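Long-range contacts in uncharacterized protein (Bacteroides eggerthii, PDB 4FTD), which is of unknown function but folds as a six-bladed beta-propeller with an immunoglobulin-like domain and may take part in carbohydrate metabolism: residues T138-Y143 against C430-T436; N199-Y203 against I276-K280; L353-T357 against A412-Y416. All blocks are in the same frame, centred on the assembly; numbering follows the deposited sequence.

Contact 1 (T138-Y143 against C430-T436); sequences TRCASY and CLFASRT
Tyr143 and Phe432 pass one another, pointing opposite ways, where strands 138-143 and 430-435 run antiparallel, at 173°. Followed outward, Tyr143 begins with CB over one face of the Phe432 ring, a CH-pi contact 3.6 Å from CB to the ring centroid. With CG swung anti to the backbone N (chi1 159°), the ring then leaves that face: CG and CD1 lie beside Phe432 CB, CD1 at 3.6 Å from it. CZ passes Cys430 CB, and OH ends against the same Cys430 CB at 3.2 Å. The two rings are nearly parallel, their planes 5° apart, yet barely overlap, with centroids 5.5 Å from each other. Ala141 CB meets the other end of Phe432 edge-on, in the ring plane, 3.9 Å from CZ, and also touches Ser434 OG at 3.4 Å. Ala141 O, buried with no hydrogen-bond partner in the model, lies near the same ring plane, 3.7 Å from Phe432 CE1. Farther along, Thr436 OG1 comes within 3.3 Å of Arg139 CA while hydrogen-bonding to Leu411 O. No hydrogen bond joins the two segments; Asp415 instead takes up Tyr143 N and the Ser142 hydroxyl. The two strands lie in different sheets, so this is packing between the first and last blades of the beta-propeller, beside the closure where strand 120-125 pairs with strand 439-446.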
ATOM      1  N   THR A 138       4.341  17.430 -16.729  1.00 38.66           N
ATOM      2  CA  THR A 138       4.371  16.005 -16.362  1.00 35.98           C
ATOM      3  C   THR A 138       3.259  15.805 -15.353  1.00 37.88           C
ATOM      4  O   THR A 138       3.275  16.409 -14.292  1.00 38.01           O
ATOM      5  CB  THR A 138       5.709  15.603 -15.668  1.00 37.05           C
ATOM      6  OG1 THR A 138       6.806  15.815 -16.543  1.00 40.62           O
ATOM      7  CG2 THR A 138       5.669  14.130 -15.223  1.00 34.77           C
ATOM      8  N   ARG A 139       2.293  14.969 -15.697  1.00 32.53           N
ATOM      9  CA  ARG A 139       1.084  14.735 -14.863  1.00 35.13           C
ATOM     10  C   ARG A 139       0.910  13.297 -14.439  1.00 35.82           C
ATOM     11  O   ARG A 139      -0.066  12.927 -13.783  1.00 37.24           O
ATOM     12  CB  ARG A 139      -0.144  15.197 -15.631  1.00 36.50           C
ATOM     13  CG  ARG A 139      -0.070  16.661 -15.955  1.00 38.36           C
ATOM     14  CD  ARG A 139      -1.340  17.192 -16.594  1.00 37.56           C
ATOM     15  NE  ARG A 139      -1.093  18.602 -16.955  1.00 37.45           N
ATOM     16  CZ  ARG A 139      -2.031  19.434 -17.402  1.00 43.50           C
ATOM     17  NH1 ARG A 139      -3.271  19.037 -17.519  1.00 41.79           N
ATOM     18  NH2 ARG A 139      -1.728  20.667 -17.746  1.00 43.22           N
ATOM     19  N   CYS A 140       1.895  12.466 -14.751  1.00 35.33           N
ATOM     20  CA  CYS A 140       1.801  11.068 -14.448  1.00 36.32           C
ATOM     21  C   CYS A 140       3.149  10.391 -14.306  1.00 38.05           C
ATOM     22  O   CYS A 140       4.041  10.614 -15.103  1.00 34.40           O
ATOM     23  CB  CYS A 140       1.077  10.370 -15.571  1.00 41.92           C
ATOM     24  SG  CYS A 140       0.557   8.646 -15.297  1.00 39.35           S
ATOM     25  N   ALA A 141       3.223   9.514 -13.320  1.00 36.30           N
ATOM     26  CA  ALA A 141       4.331   8.612 -13.086  1.00 37.58           C
ATOM     27  C   ALA A 141       3.758   7.283 -12.600  1.00 37.83           C
ATOM     28  O   ALA A 141       2.669   7.232 -12.035  1.00 40.14           O
ATOM     29  CB  ALA A 141       5.347   9.229 -12.065  1.00 35.28           C
ATOM     30  N   SER A 142       4.464   6.192 -12.871  1.00 37.15           N
ATOM     31  CA  SER A 142       4.053   4.867 -12.490  1.00 38.85           C
ATOM     32  C   SER A 142       5.313   4.064 -12.054  1.00 39.15           C
ATOM     33  O   SER A 142       6.422   4.466 -12.334  1.00 39.93           O
ATOM     34  CB  SER A 142       3.322   4.195 -13.661  1.00 37.02           C
ATOM     35  OG  SER A 142       2.878   2.873 -13.352  1.00 40.47           O
ATOM     36  N   TYR A 143       5.106   2.993 -11.309  1.00 35.59           N
ATOM     37  CA  TYR A 143       6.187   2.214 -10.681  1.00 38.57           C
ATOM     38  C   TYR A 143       5.822   0.752 -10.654  1.00 43.12           C
ATOM     39  O   TYR A 143       4.684   0.427 -10.460  1.00 37.93           O
ATOM     40  CB  TYR A 143       6.400   2.733  -9.279  1.00 41.34           C
ATOM     41  CG  TYR A 143       7.095   1.820  -8.270  1.00 42.50           C
ATOM     42  CD1 TYR A 143       6.344   0.975  -7.440  1.00 44.24           C
ATOM     43  CD2 TYR A 143       8.456   1.882  -8.060  1.00 38.94           C
ATOM     44  CE1 TYR A 143       6.941   0.179  -6.489  1.00 44.80           C
ATOM     45  CE2 TYR A 143       9.066   1.097  -7.067  1.00 41.71           C
ATOM     46  CZ  TYR A 143       8.286   0.251  -6.301  1.00 45.01           C
ATOM     47  OH  TYR A 143       8.831  -0.534  -5.367  1.00 45.26           O
ATOM     48  N   CYS A 430       6.339  -2.496  -0.896  1.00 44.67           N
ATOM     49  CA  CYS A 430       6.883  -1.268  -1.485  1.00 44.64           C
ATOM     50  C   CYS A 430       5.741  -0.469  -2.083  1.00 43.63           C
ATOM     51  O   CYS A 430       5.014  -0.986  -2.912  1.00 46.38           O
ATOM     52  CB  CYS A 430       7.920  -1.617  -2.526  1.00 45.68           C
ATOM     53  SG  CYS A 430       9.147  -2.827  -1.995  1.00 55.14           S
ATOM     54  N   LEU A 431       5.541   0.754  -1.589  1.00 41.65           N
ATOM     55  CA  LEU A 431       4.437   1.621  -1.971  1.00 41.26           C
ATOM     56  C   LEU A 431       5.001   2.845  -2.685  1.00 42.32           C
ATOM     57  O   LEU A 431       6.060   3.347  -2.329  1.00 47.44           O
ATOM     58  CB  LEU A 431       3.619   2.039  -0.736  1.00 40.84           C
ATOM     59  CG  LEU A 431       3.119   0.889   0.155  1.00 45.31           C
ATOM     60  CD1 LEU A 431       2.337   1.502   1.310  1.00 46.70           C
ATOM     61  CD2 LEU A 431       2.243  -0.129  -0.596  1.00 39.85           C
ATOM     62  N   PHE A 432       4.274   3.296  -3.693  1.00 41.73           N
ATOM     63  CA  PHE A 432       4.633   4.450  -4.510  1.00 36.34           C
ATOM     64  C   PHE A 432       3.434   5.344  -4.649  1.00 40.90           C
ATOM     65  O   PHE A 432       2.305   4.856  -4.839  1.00 37.80           O
ATOM     66  CB  PHE A 432       5.051   3.960  -5.871  1.00 40.82           C
ATOM     67  CG  PHE A 432       5.216   5.035  -6.944  1.00 37.76           C
ATOM     68  CD1 PHE A 432       4.149   5.378  -7.781  1.00 36.39           C
ATOM     69  CD2 PHE A 432       6.502   5.581  -7.214  1.00 39.73           C
ATOM     70  CE1 PHE A 432       4.315   6.305  -8.808  1.00 35.11           C
ATOM     71  CE2 PHE A 432       6.680   6.474  -8.255  1.00 37.57           C
ATOM     72  CZ  PHE A 432       5.576   6.844  -9.043  1.00 35.28           C
ATOM     73  N   ALA A 433       3.689   6.636  -4.603  1.00 38.35           N
ATOM     74  CA  ALA A 433       2.729   7.689  -4.957  1.00 36.77           C
ATOM     75  C   ALA A 433       3.483   8.791  -5.716  1.00 40.26           C
ATOM     76  O   ALA A 433       4.681   9.054  -5.468  1.00 37.75           O
ATOM     77  CB  ALA A 433       2.035   8.282  -3.732  1.00 39.02           C
ATOM     78  N   SER A 434       2.783   9.408  -6.654  1.00 38.26           N
ATOM     79  CA  SER A 434       3.263  10.549  -7.419  1.00 38.42           C
ATOM     80  C   SER A 434       2.136  11.548  -7.529  1.00 40.97           C
ATOM     81  O   SER A 434       1.007  11.160  -7.781  1.00 38.23           O
ATOM     82  CB  SER A 434       3.623  10.137  -8.852  1.00 42.52           C
ATOM     83  OG  SER A 434       4.256  11.248  -9.518  1.00 45.70           O
ATOM     84  N   ARG A 435       2.461  12.824  -7.456  1.00 39.28           N
ATOM     85  CA  ARG A 435       1.486  13.874  -7.569  1.00 37.90           C
ATOM     86  C   ARG A 435       2.055  15.055  -8.334  1.00 35.65           C
ATOM     87  O   ARG A 435       3.187  15.525  -8.071  1.00 37.91           O
ATOM     88  CB  ARG A 435       0.979  14.240  -6.202  1.00 39.82           C
ATOM     89  CG  ARG A 435      -0.169  15.231  -6.221  1.00 40.09           C
ATOM     90  CD  ARG A 435       0.311  16.646  -5.982  1.00 43.43           C
ATOM     91  NE  ARG A 435      -0.772  17.601  -5.900  1.00 42.97           N
ATOM     92  CZ  ARG A 435      -0.611  18.909  -5.735  1.00 41.30           C
ATOM     93  NH1 ARG A 435       0.604  19.429  -5.664  1.00 43.45           N
ATOM     94  NH2 ARG A 435      -1.676  19.703  -5.636  1.00 45.45           N
ATOM     95  N   THR A 436       1.268  15.542  -9.289  1.00 36.54           N
ATOM     96  CA  THR A 436       1.672  16.652 -10.177  1.00 36.82           C
ATOM     97  C   THR A 436       2.089  17.914  -9.426  1.00 34.45           C
ATOM     98  O   THR A 436       1.337  18.395  -8.583  1.00 38.49           O
ATOM     99  CB  THR A 436       0.567  16.992 -11.178  1.00 40.59           C
ATOM    100  OG1 THR A 436       0.237  15.796 -11.891  1.00 39.07           O
ATOM    101  CG2 THR A 436       0.995  18.115 -12.142  1.00 36.39           C
TER

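Contact 2 (N199-Y203 against I276-K280); sequences NGHVY and ISGHK
His279, which has the most surface buried by this contact, is held by Tyr203 at its carbonyl and met by His201 at its ring. Tyr203 OH donates to His279 O over 2.6 Å, in the carbonyl plane and on a lone pair, with a C=O...donor angle of 130°. The Tyr203 ring also touches Ile276, CE2 to CD1 at 3.8 Å, and stands edge-to-face with Tyr219. A phenylalanine in place of Tyr203 would keep the ring but would probably leave His279 O without its donor and the 276-280 turn freer to shift. His279 CG lies anti to its own carbonyl carbon (chi1 -52°), which places the imidazole beside His201 and Asn199. There His201 presents an edge to the His279 face in an offset edge-to-face pair, planes 82° apart and centroids 5.2 Å apart; the closest atoms are His201 NE2 and His279 CD2, at 3.7 Å. Asn199 ND2 approaches the rim of the His279 ring, 3.8 Å from CD2, with the amide turned almost square to it. Both neighbours are fixed from outside: His201 ND1 bonds to Glu221 O and Asn199 ND2 to Asp254 O. Asn199 O also sits over the centre of the His201 ring. The arrangement docks the hairpin turn between strands 270-277 and 281-291 onto strand 201-207 and the turn leading into it, a blade-to-blade contact of the beta-propeller.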
ATOM      1  N   ASN A 199       3.055  -5.305 -16.187  1.00 44.22           N
ATOM      2  CA  ASN A 199       3.607  -6.564 -16.711  1.00 42.07           C
ATOM      3  C   ASN A 199       4.933  -6.367 -17.391  1.00 43.98           C
ATOM      4  O   ASN A 199       5.271  -7.068 -18.315  1.00 46.82           O
ATOM      5  CB  ASN A 199       2.591  -7.267 -17.671  1.00 48.60           C
ATOM      6  CG  ASN A 199       1.259  -7.601 -17.000  1.00 52.88           C
ATOM      7  OD1 ASN A 199       1.234  -8.031 -15.850  1.00 52.09           O
ATOM      8  ND2 ASN A 199       0.148  -7.417 -17.721  1.00 52.68           N
ATOM      9  N   GLY A 200       5.706  -5.386 -16.957  1.00 41.12           N
ATOM     10  CA  GLY A 200       6.956  -5.075 -17.638  1.00 41.84           C
ATOM     11  C   GLY A 200       6.825  -4.275 -18.946  1.00 44.60           C
ATOM     12  O   GLY A 200       7.821  -4.067 -19.619  1.00 50.61           O
ATOM     13  N   HIS A 201       5.606  -3.875 -19.315  1.00 43.38           N
ATOM     14  CA  HIS A 201       5.357  -3.096 -20.519  1.00 42.05           C
ATOM     15  C   HIS A 201       5.022  -1.662 -20.156  1.00 40.92           C
ATOM     16  O   HIS A 201       4.534  -1.396 -19.069  1.00 44.19           O
ATOM     17  CB  HIS A 201       4.144  -3.670 -21.262  1.00 43.34           C
ATOM     18  CG  HIS A 201       4.195  -5.152 -21.419  1.00 45.91           C
ATOM     19  ND1 HIS A 201       5.276  -5.804 -21.979  1.00 49.30           N
ATOM     20  CD2 HIS A 201       3.324  -6.113 -21.056  1.00 49.75           C
ATOM     21  CE1 HIS A 201       5.060  -7.106 -21.953  1.00 49.39           C
ATOM     22  NE2 HIS A 201       3.872  -7.320 -21.419  1.00 49.32           N
ATOM     23  N   VAL A 202       5.227  -0.755 -21.103  1.00 39.66           N
ATOM     24  CA  VAL A 202       4.814   0.621 -20.950  1.00 36.99           C
ATOM     25  C   VAL A 202       3.586   0.893 -21.829  1.00 36.37           C
ATOM     26  O   VAL A 202       3.508   0.459 -22.993  1.00 39.15           O
ATOM     27  CB  VAL A 202       5.934   1.593 -21.314  1.00 47.84           C
ATOM     28  CG1 VAL A 202       5.445   3.032 -21.144  1.00 41.10           C
ATOM     29  CG2 VAL A 202       7.156   1.280 -20.462  1.00 42.74           C
ATOM     30  N   TYR A 203       2.621   1.581 -21.230  1.00 35.48           N
ATOM     31  CA  TYR A 203       1.476   2.104 -21.930  1.00 38.26           C
ATOM     32  C   TYR A 203       1.454   3.608 -21.774  1.00 37.99           C
ATOM     33  O   TYR A 203       1.631   4.086 -20.664  1.00 38.11           O
ATOM     34  CB  TYR A 203       0.200   1.599 -21.295  1.00 37.15           C
ATOM     35  CG  TYR A 203      -0.042   0.112 -21.461  1.00 37.44           C
ATOM     36  CD1 TYR A 203       0.587  -0.820 -20.609  1.00 39.38           C
ATOM     37  CD2 TYR A 203      -0.848  -0.359 -22.460  1.00 42.90           C
ATOM     38  CE1 TYR A 203       0.384  -2.200 -20.790  1.00 40.81           C
ATOM     39  CE2 TYR A 203      -1.076  -1.706 -22.610  1.00 36.21           C
ATOM     40  CZ  TYR A 203      -0.463  -2.617 -21.767  1.00 41.30           C
ATOM     41  OH  TYR A 203      -0.621  -3.969 -21.960  1.00 41.99           O
ATOM     42  N   ILE A 276      -9.239  -4.314 -23.158  1.00 44.57           N
ATOM     43  CA  ILE A 276      -7.940  -4.710 -23.674  1.00 45.67           C
ATOM     44  C   ILE A 276      -7.776  -6.200 -23.378  1.00 51.47           C
ATOM     45  O   ILE A 276      -8.189  -6.662 -22.330  1.00 48.17           O
ATOM     46  CB  ILE A 276      -6.797  -3.809 -23.116  1.00 52.11           C
ATOM     47  CG1 ILE A 276      -5.452  -4.180 -23.754  1.00 59.70           C
ATOM     48  CG2 ILE A 276      -6.648  -3.942 -21.642  1.00 47.99           C
ATOM     49  CD1 ILE A 276      -4.437  -3.050 -23.760  1.00 56.82           C
ATOM     50  N   SER A 277      -7.227  -6.937 -24.338  1.00 43.59           N
ATOM     51  CA  SER A 277      -6.920  -8.350 -24.201  1.00 50.56           C
ATOM     52  C   SER A 277      -5.585  -8.666 -24.845  1.00 48.96           C
ATOM     53  O   SER A 277      -5.134  -7.990 -25.774  1.00 47.75           O
ATOM     54  CB  SER A 277      -7.997  -9.241 -24.854  1.00 49.01           C
ATOM     55  OG  SER A 277      -8.128  -8.884 -26.213  1.00 62.87           O
ATOM     56  N   GLY A 278      -4.954  -9.710 -24.331  1.00 56.29           N
ATOM     57  CA  GLY A 278      -3.657 -10.156 -24.810  1.00 49.60           C
ATOM     58  C   GLY A 278      -2.629  -9.044 -24.791  1.00 48.16           C
ATOM     59  O   GLY A 278      -1.791  -8.997 -25.655  1.00 46.99           O
ATOM     60  N   HIS A 279      -2.710  -8.127 -23.827  1.00 44.67           N
ATOM     61  CA  HIS A 279      -1.777  -7.028 -23.634  1.00 51.57           C
ATOM     62  C   HIS A 279      -1.866  -5.884 -24.653  1.00 49.30           C
ATOM     63  O   HIS A 279      -1.554  -4.782 -24.287  1.00 47.07           O
ATOM     64  CB  HIS A 279      -0.301  -7.462 -23.583  1.00 47.95           C
ATOM     65  CG  HIS A 279      -0.007  -8.557 -22.616  1.00 47.38           C
ATOM     66  ND1 HIS A 279      -0.095  -9.885 -22.973  1.00 53.64           N
ATOM     67  CD2 HIS A 279       0.410  -8.538 -21.335  1.00 42.69           C
ATOM     68  CE1 HIS A 279       0.249 -10.630 -21.942  1.00 44.48           C
ATOM     69  NE2 HIS A 279       0.549  -9.844 -20.930  1.00 51.10           N
ATOM     70  N   LYS A 280      -2.199  -6.167 -25.912  1.00 47.63           N
ATOM     71  CA  LYS A 280      -2.097  -5.185 -26.989  1.00 51.28           C
ATOM     72  C   LYS A 280      -3.334  -4.983 -27.798  1.00 45.12           C
ATOM     73  O   LYS A 280      -3.303  -4.148 -28.689  1.00 47.99           O
ATOM     74  CB  LYS A 280      -1.068  -5.687 -28.009  1.00 56.81           C
ATOM     75  CG  LYS A 280       0.311  -5.900 -27.481  1.00 62.41           C
ATOM     76  CD  LYS A 280       1.102  -6.770 -28.424  1.00 65.27           C
ATOM     77  CE  LYS A 280       1.523  -6.036 -29.655  1.00 71.87           C
ATOM     78  NZ  LYS A 280       2.350  -6.960 -30.496  1.00 71.61           N
TER

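Contact 3 (L353-T357 against A412-Y416); sequences LLVCT and AQTDY
Where Leu354 faces Thr414 and Cys356 faces Ala412, strands 353-357 and 412-416 run in opposite senses, at 155°, their short axes approaching to 6.4 Å without a hydrogen bond between them. They belong to separate sheets, packed face to face as neighbouring blades of the beta-propeller. Leu354 and Thr414 meet tip to tip, CG of the leucine 3.8 Å from CB of the threonine. The CD2 branch of Leu354 goes further, lying 3.4 Å from Asp415 O and reaching Tyr416 CB. Thr414 is divided by its first torsion (chi1 60°): OG1, between the backbone N and the carbonyl carbon, bonds to Ala341 O, while CG2 is left to press on the opposing backbone. That methyl rests against the peptide joining Val355 and Cys356, 3.6 Å from Val355 C and 3.5 Å from Cys356 N. One step along, Cys356 SG packs on Ala412 CB at 3.8 Å, and its CB touches both Ala412 CB and the Thr414 methyl. With the threonine hydroxyl paired to Ala341 O, the interface stays largely apolar. The other face of strand 412-416 is polar. Gln413 spans to Arg139 O and Ala141 N, and Asp415 OD1 hydrogen-bonds a glycerol, probably from the crystallisation liquor, that also bonds Tyr416 N. Two acceptors, Thr414 O and Asp415 OD1, come within 3.2 Å of each other, and Lys343 NZ binds both, by a hydrogen bond to the carbonyl and a salt bridge to the carboxylate.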
ATOM      1  N   LEU A 353      -5.673  -0.191   1.888  1.00 47.00           N
ATOM      2  CA  LEU A 353      -6.062   0.717   0.814  1.00 46.58           C
ATOM      3  C   LEU A 353      -4.938   1.748   0.697  1.00 43.31           C
ATOM      4  O   LEU A 353      -4.602   2.418   1.672  1.00 49.02           O
ATOM      5  CB  LEU A 353      -7.382   1.434   1.109  1.00 47.54           C
ATOM      6  CG  LEU A 353      -7.888   2.369  -0.008  1.00 49.25           C
ATOM      7  CD1 LEU A 353      -8.167   1.566  -1.271  1.00 50.83           C
ATOM      8  CD2 LEU A 353      -9.111   3.175   0.421  1.00 53.70           C
ATOM      9  N   LEU A 354      -4.345   1.809  -0.495  1.00 44.08           N
ATOM     10  CA  LEU A 354      -3.299   2.761  -0.873  1.00 42.01           C
ATOM     11  C   LEU A 354      -4.005   3.853  -1.687  1.00 46.93           C
ATOM     12  O   LEU A 354      -4.745   3.540  -2.643  1.00 44.65           O
ATOM     13  CB  LEU A 354      -2.219   2.073  -1.702  1.00 42.13           C
ATOM     14  CG  LEU A 354      -1.141   2.956  -2.348  1.00 49.43           C
ATOM     15  CD1 LEU A 354      -0.349   3.751  -1.320  1.00 41.79           C
ATOM     16  CD2 LEU A 354      -0.239   2.068  -3.226  1.00 43.35           C
ATOM     17  N   VAL A 355      -3.843   5.103  -1.272  1.00 41.14           N
ATOM     18  CA  VAL A 355      -4.406   6.235  -2.017  1.00 42.90           C
ATOM     19  C   VAL A 355      -3.387   7.337  -2.066  1.00 43.10           C
ATOM     20  O   VAL A 355      -2.386   7.298  -1.325  1.00 45.91           O
ATOM     21  CB  VAL A 355      -5.715   6.776  -1.402  1.00 41.28           C
ATOM     22  CG1 VAL A 355      -6.802   5.718  -1.383  1.00 46.24           C
ATOM     23  CG2 VAL A 355      -5.480   7.371  -0.017  1.00 43.89           C
ATOM     24  N   CYS A 356      -3.579   8.290  -2.990  1.00 40.63           N
ATOM     25  CA  CYS A 356      -2.830   9.550  -2.916  1.00 43.74           C
ATOM     26  C   CYS A 356      -3.817  10.676  -2.850  1.00 43.38           C
ATOM     27  O   CYS A 356      -4.747  10.732  -3.680  1.00 43.64           O
ATOM     28  CB  CYS A 356      -1.876   9.738  -4.110  1.00 43.94           C
ATOM     29  SG  CYS A 356      -0.767  11.151  -3.937  1.00 44.76           S
ATOM     30  N   THR A 357      -3.662  11.591  -1.894  1.00 44.64           N
ATOM     31  CA  THR A 357      -4.612  12.715  -1.841  1.00 44.80           C
ATOM     32  C   THR A 357      -4.120  13.770  -2.872  1.00 45.07           C
ATOM     33  O   THR A 357      -2.933  14.036  -2.947  1.00 47.25           O
ATOM     34  CB  THR A 357      -4.798  13.271  -0.422  1.00 41.56           C
ATOM     35  OG1 THR A 357      -3.518  13.688   0.005  1.00 46.94           O
ATOM     36  CG2 THR A 357      -5.424  12.182   0.576  1.00 39.70           C
ATOM     37  N   ALA A 412      -2.698  12.494  -9.663  1.00 38.43           N
ATOM     38  CA  ALA A 412      -1.926  11.682  -8.713  1.00 36.29           C
ATOM     39  C   ALA A 412      -2.076  10.216  -9.051  1.00 41.00           C
ATOM     40  O   ALA A 412      -3.128   9.798  -9.544  1.00 36.96           O
ATOM     41  CB  ALA A 412      -2.367  11.920  -7.267  1.00 36.97           C
ATOM     42  N   GLN A 413      -1.000   9.459  -8.842  1.00 35.42           N
ATOM     43  CA  GLN A 413      -0.946   8.042  -9.126  1.00 37.62           C
ATOM     44  C   GLN A 413      -0.410   7.323  -7.865  1.00 41.85           C
ATOM     45  O   GLN A 413       0.277   7.899  -7.006  1.00 36.40           O
ATOM     46  CB  GLN A 413       0.001   7.706 -10.307  1.00 33.64           C
ATOM     47  CG  GLN A 413      -0.410   8.305 -11.646  1.00 36.53           C
ATOM     48  CD  GLN A 413      -0.164   9.785 -11.752  1.00 39.82           C
ATOM     49  OE1 GLN A 413       0.884  10.283 -11.307  1.00 37.94           O
ATOM     50  NE2 GLN A 413      -1.098  10.506 -12.367  1.00 36.23           N
ATOM     51  N   THR A 414      -0.793   6.065  -7.770  1.00 35.26           N
ATOM     52  CA  THR A 414      -0.268   5.126  -6.781  1.00 40.28           C
ATOM     53  C   THR A 414       0.138   3.852  -7.504  1.00 38.27           C
ATOM     54  O   THR A 414      -0.327   3.540  -8.606  1.00 38.63           O
ATOM     55  CB  THR A 414      -1.278   4.776  -5.675  1.00 40.40           C
ATOM     56  OG1 THR A 414      -2.438   4.177  -6.260  1.00 43.69           O
ATOM     57  CG2 THR A 414      -1.633   6.003  -4.855  1.00 39.34           C
ATOM     58  N   ASP A 415       1.007   3.099  -6.860  1.00 37.59           N
ATOM     59  CA  ASP A 415       1.427   1.782  -7.359  1.00 36.52           C
ATOM     60  C   ASP A 415       2.084   1.046  -6.201  1.00 43.06           C
ATOM     61  O   ASP A 415       2.438   1.656  -5.208  1.00 40.07           O
ATOM     62  CB  ASP A 415       2.435   1.896  -8.520  1.00 35.49           C
ATOM     63  CG  ASP A 415       1.778   1.962  -9.906  1.00 45.75           C
ATOM     64  OD1 ASP A 415       0.880   1.112 -10.229  1.00 41.30           O
ATOM     65  OD2 ASP A 415       2.213   2.855 -10.692  1.00 39.55           O
ATOM     66  N   TYR A 416       2.250  -0.258  -6.338  1.00 44.69           N
ATOM     67  CA  TYR A 416       2.954  -1.006  -5.305  1.00 44.57           C
ATOM     68  C   TYR A 416       3.606  -2.211  -5.892  1.00 46.65           C
ATOM     69  O   TYR A 416       3.234  -2.637  -6.981  1.00 45.10           O
ATOM     70  CB  TYR A 416       1.978  -1.418  -4.188  1.00 41.50           C
ATOM     71  CG  TYR A 416       0.945  -2.425  -4.619  1.00 43.33           C
ATOM     72  CD1 TYR A 416      -0.271  -2.019  -5.183  1.00 54.30           C
ATOM     73  CD2 TYR A 416       1.167  -3.799  -4.446  1.00 50.44           C
ATOM     74  CE1 TYR A 416      -1.213  -2.957  -5.582  1.00 52.16           C
ATOM     75  CE2 TYR A 416       0.228  -4.735  -4.843  1.00 57.61           C
ATOM     76  CZ  TYR A 416      -0.952  -4.298  -5.398  1.00 54.78           C
ATOM     77  OH  TYR A 416      -1.849  -5.207  -5.774  1.00 54.85           O
TER

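In the fold
Contacts 1 and 3 lie in the propeller interior, their centres 8 Å apart, and share one sheet: strand 412-420 packs on strand 350-357 from the blade before, while its neighbour 426-435 packs on strand 138-143 from the blade after. Polar side chains of 412-416 also reach strand 138-143, so the two contacts are bonded to each other. Contact 2, its centre about 19 Å from that of contact 1 and 21 Å from that of contact 3, lies farther from the middle of the chain and joins another pair of blades through a turn that is partly exposed. The chemistry follows position: contacts 1 and 3 have no hydrogen bond between their segments and rely on aromatic or aliphatic packing, whereas contact 2 adds a direct hydrogen bond to its ring pair.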